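Side-chain contact in alpha-1,6-mannanase (Bacteroides thetaiotaomicron, PDB 4V1S), which is a family GH76 glycoside hydrolase that probably cleaves alpha-1,6-mannosidic linkages in mannan during polysaccharide utilisation by this gut bacterium: residues S163-A168 against M213-I218. Numbering follows the deposited sequence.
Sequences SYLEKA and MKLYEI
Leu165 meets Leu215 and Ile218 chiefly through one methyl, CD1, a compact example of two helices touching by the ends of long apolar side chains while their backbones stay well apart. The axes of the two short segments approach no closer than 12.1 Å and cross at -132°, nearer antiparallel than parallel. Leu165 does not start out aimed at the other helix; with CG swung away from its backbone N (chi1 -175°), the branch extends until CD1 lies 3.7 Å from CD2 of Leu215. The two leucines approach aslant, and their nearest atoms are methyls. On Ile218 the CG2 branch comes nearest, 4.2 Å from the same CD1 of Leu165, with CD1 of Ile218 only slightly farther off, and these two side chains run past each other in opposite senses. The other methyl of Leu215, CD1, turns to the backbone of the first helix and sits 4.0 Å from the carbonyl O of Ala168, whose small side chain also points across. No hydrogen bond links the segments, and the contact is modest and purely van der Waals. It joins helix 162-177 to helix 202-219 within the helical-hairpin barrel, (alpha/alpha)6, of family GH76. Helix 142-159 serves both partners, its Tyr156 touching Leu165 and its Asp154 forming a salt bridge with Lys214, while Met213 and Tyr216 pack against helices 222-239 and 264-281.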
# COMPACT_ATOMS: atom_id res chain seq x y z
N SER A 163 20.25 1.63 -6.26
CA SER A 163 19.83 2.79 -5.47
C SER A 163 18.43 2.58 -4.90
O SER A 163 18.16 3.01 -3.78
CB SER A 163 19.95 4.09 -6.27
OG SER A 163 18.96 4.18 -7.28
N TYR A 164 17.55 1.91 -5.64
CA TYR A 164 16.20 1.62 -5.14
C TYR A 164 16.28 0.68 -3.91
O TYR A 164 15.60 0.90 -2.91
CB TYR A 164 15.31 0.97 -6.22
CG TYR A 164 15.09 1.80 -7.48
CD1 TYR A 164 15.40 3.15 -7.57
CD2 TYR A 164 14.55 1.19 -8.60
CE1 TYR A 164 15.16 3.86 -8.76
CE2 TYR A 164 14.31 1.88 -9.76
CZ TYR A 164 14.60 3.22 -9.83
OH TYR A 164 14.35 3.89 -11.00
N LEU A 165 17.14 -0.34 -4.00
CA LEU A 165 17.31 -1.27 -2.89
C LEU A 165 17.94 -0.60 -1.65
O LEU A 165 17.55 -0.90 -0.53
CB LEU A 165 18.16 -2.46 -3.34
CG LEU A 165 18.29 -3.56 -2.29
CD1 LEU A 165 16.92 -4.16 -1.94
CD2 LEU A 165 19.25 -4.63 -2.77
N GLU A 166 18.89 0.30 -1.87
CA GLU A 166 19.52 1.03 -0.77
C GLU A 166 18.45 1.78 0.03
O GLU A 166 18.42 1.74 1.26
CB GLU A 166 20.57 1.99 -1.32
CG GLU A 166 21.24 2.90 -0.33
CD GLU A 166 22.39 3.69 -0.96
OE1 GLU A 166 22.60 3.60 -2.20
OE2 GLU A 166 23.10 4.38 -0.20
N LYS A 167 17.56 2.47 -0.67
CA LYS A 167 16.51 3.23 0.01
C LYS A 167 15.45 2.28 0.59
O LYS A 167 14.87 2.60 1.62
CB LYS A 167 15.87 4.28 -0.89
CG LYS A 167 16.78 5.46 -1.17
CD LYS A 167 16.93 6.36 0.03
CE LYS A 167 17.76 7.60 -0.28
NZ LYS A 167 19.17 7.31 -0.63
N ALA A 168 15.15 1.15 -0.06
CA ALA A 168 14.24 0.17 0.55
C ALA A 168 14.76 -0.27 1.91
O ALA A 168 14.01 -0.32 2.89
CB ALA A 168 14.05 -1.04 -0.33
N MET A 213 9.51 -9.31 4.81
CA MET A 213 9.42 -10.52 4.00
C MET A 213 9.96 -10.31 2.58
O MET A 213 10.64 -11.19 2.03
CB MET A 213 8.00 -11.08 4.00
CG MET A 213 7.57 -11.60 5.36
SD MET A 213 8.74 -12.74 6.15
CE MET A 213 8.96 -13.97 4.86
N LYS A 214 9.70 -9.13 2.00
CA LYS A 214 10.23 -8.83 0.68
C LYS A 214 11.74 -8.73 0.71
O LYS A 214 12.42 -9.29 -0.16
CB LYS A 214 9.57 -7.57 0.10
CG LYS A 214 8.11 -7.77 -0.32
CD LYS A 214 7.44 -6.53 -0.87
CE LYS A 214 6.16 -6.92 -1.59
NZ LYS A 214 6.46 -7.49 -2.93
N LEU A 215 12.28 -8.07 1.73
CA LEU A 215 13.73 -7.99 1.87
C LEU A 215 14.39 -9.33 2.26
O LEU A 215 15.54 -9.60 1.86
CB LEU A 215 14.13 -6.86 2.82
CG LEU A 215 14.31 -5.53 2.07
CD1 LEU A 215 14.29 -4.35 3.02
CD2 LEU A 215 15.62 -5.52 1.27
N TYR A 216 13.68 -10.16 3.01
CA TYR A 216 14.15 -11.51 3.28
C TYR A 216 14.33 -12.28 1.98
O TYR A 216 15.35 -12.94 1.77
CB TYR A 216 13.18 -12.28 4.21
CG TYR A 216 13.58 -13.71 4.39
CD1 TYR A 216 14.77 -14.03 5.03
CD2 TYR A 216 12.80 -14.73 3.88
CE1 TYR A 216 15.16 -15.35 5.18
CE2 TYR A 216 13.18 -16.06 4.01
CZ TYR A 216 14.36 -16.36 4.67
OH TYR A 216 14.76 -17.67 4.82
N GLU A 217 13.34 -12.20 1.11
CA GLU A 217 13.41 -12.91 -0.16
C GLU A 217 14.58 -12.41 -1.00
O GLU A 217 15.30 -13.20 -1.61
CB GLU A 217 12.09 -12.79 -0.91
CG GLU A 217 10.97 -13.57 -0.25
CD GLU A 217 9.68 -13.62 -1.05
OE1 GLU A 217 9.57 -12.95 -2.13
OE2 GLU A 217 8.75 -14.33 -0.58
N ILE A 218 14.81 -11.10 -0.99
CA ILE A 218 15.90 -10.51 -1.76
C ILE A 218 17.28 -10.85 -1.17
O ILE A 218 18.20 -11.27 -1.90
CB ILE A 218 15.74 -8.98 -1.87
CG1 ILE A 218 14.55 -8.67 -2.79
CG2 ILE A 218 17.01 -8.32 -2.41
CD1 ILE A 218 14.00 -7.27 -2.64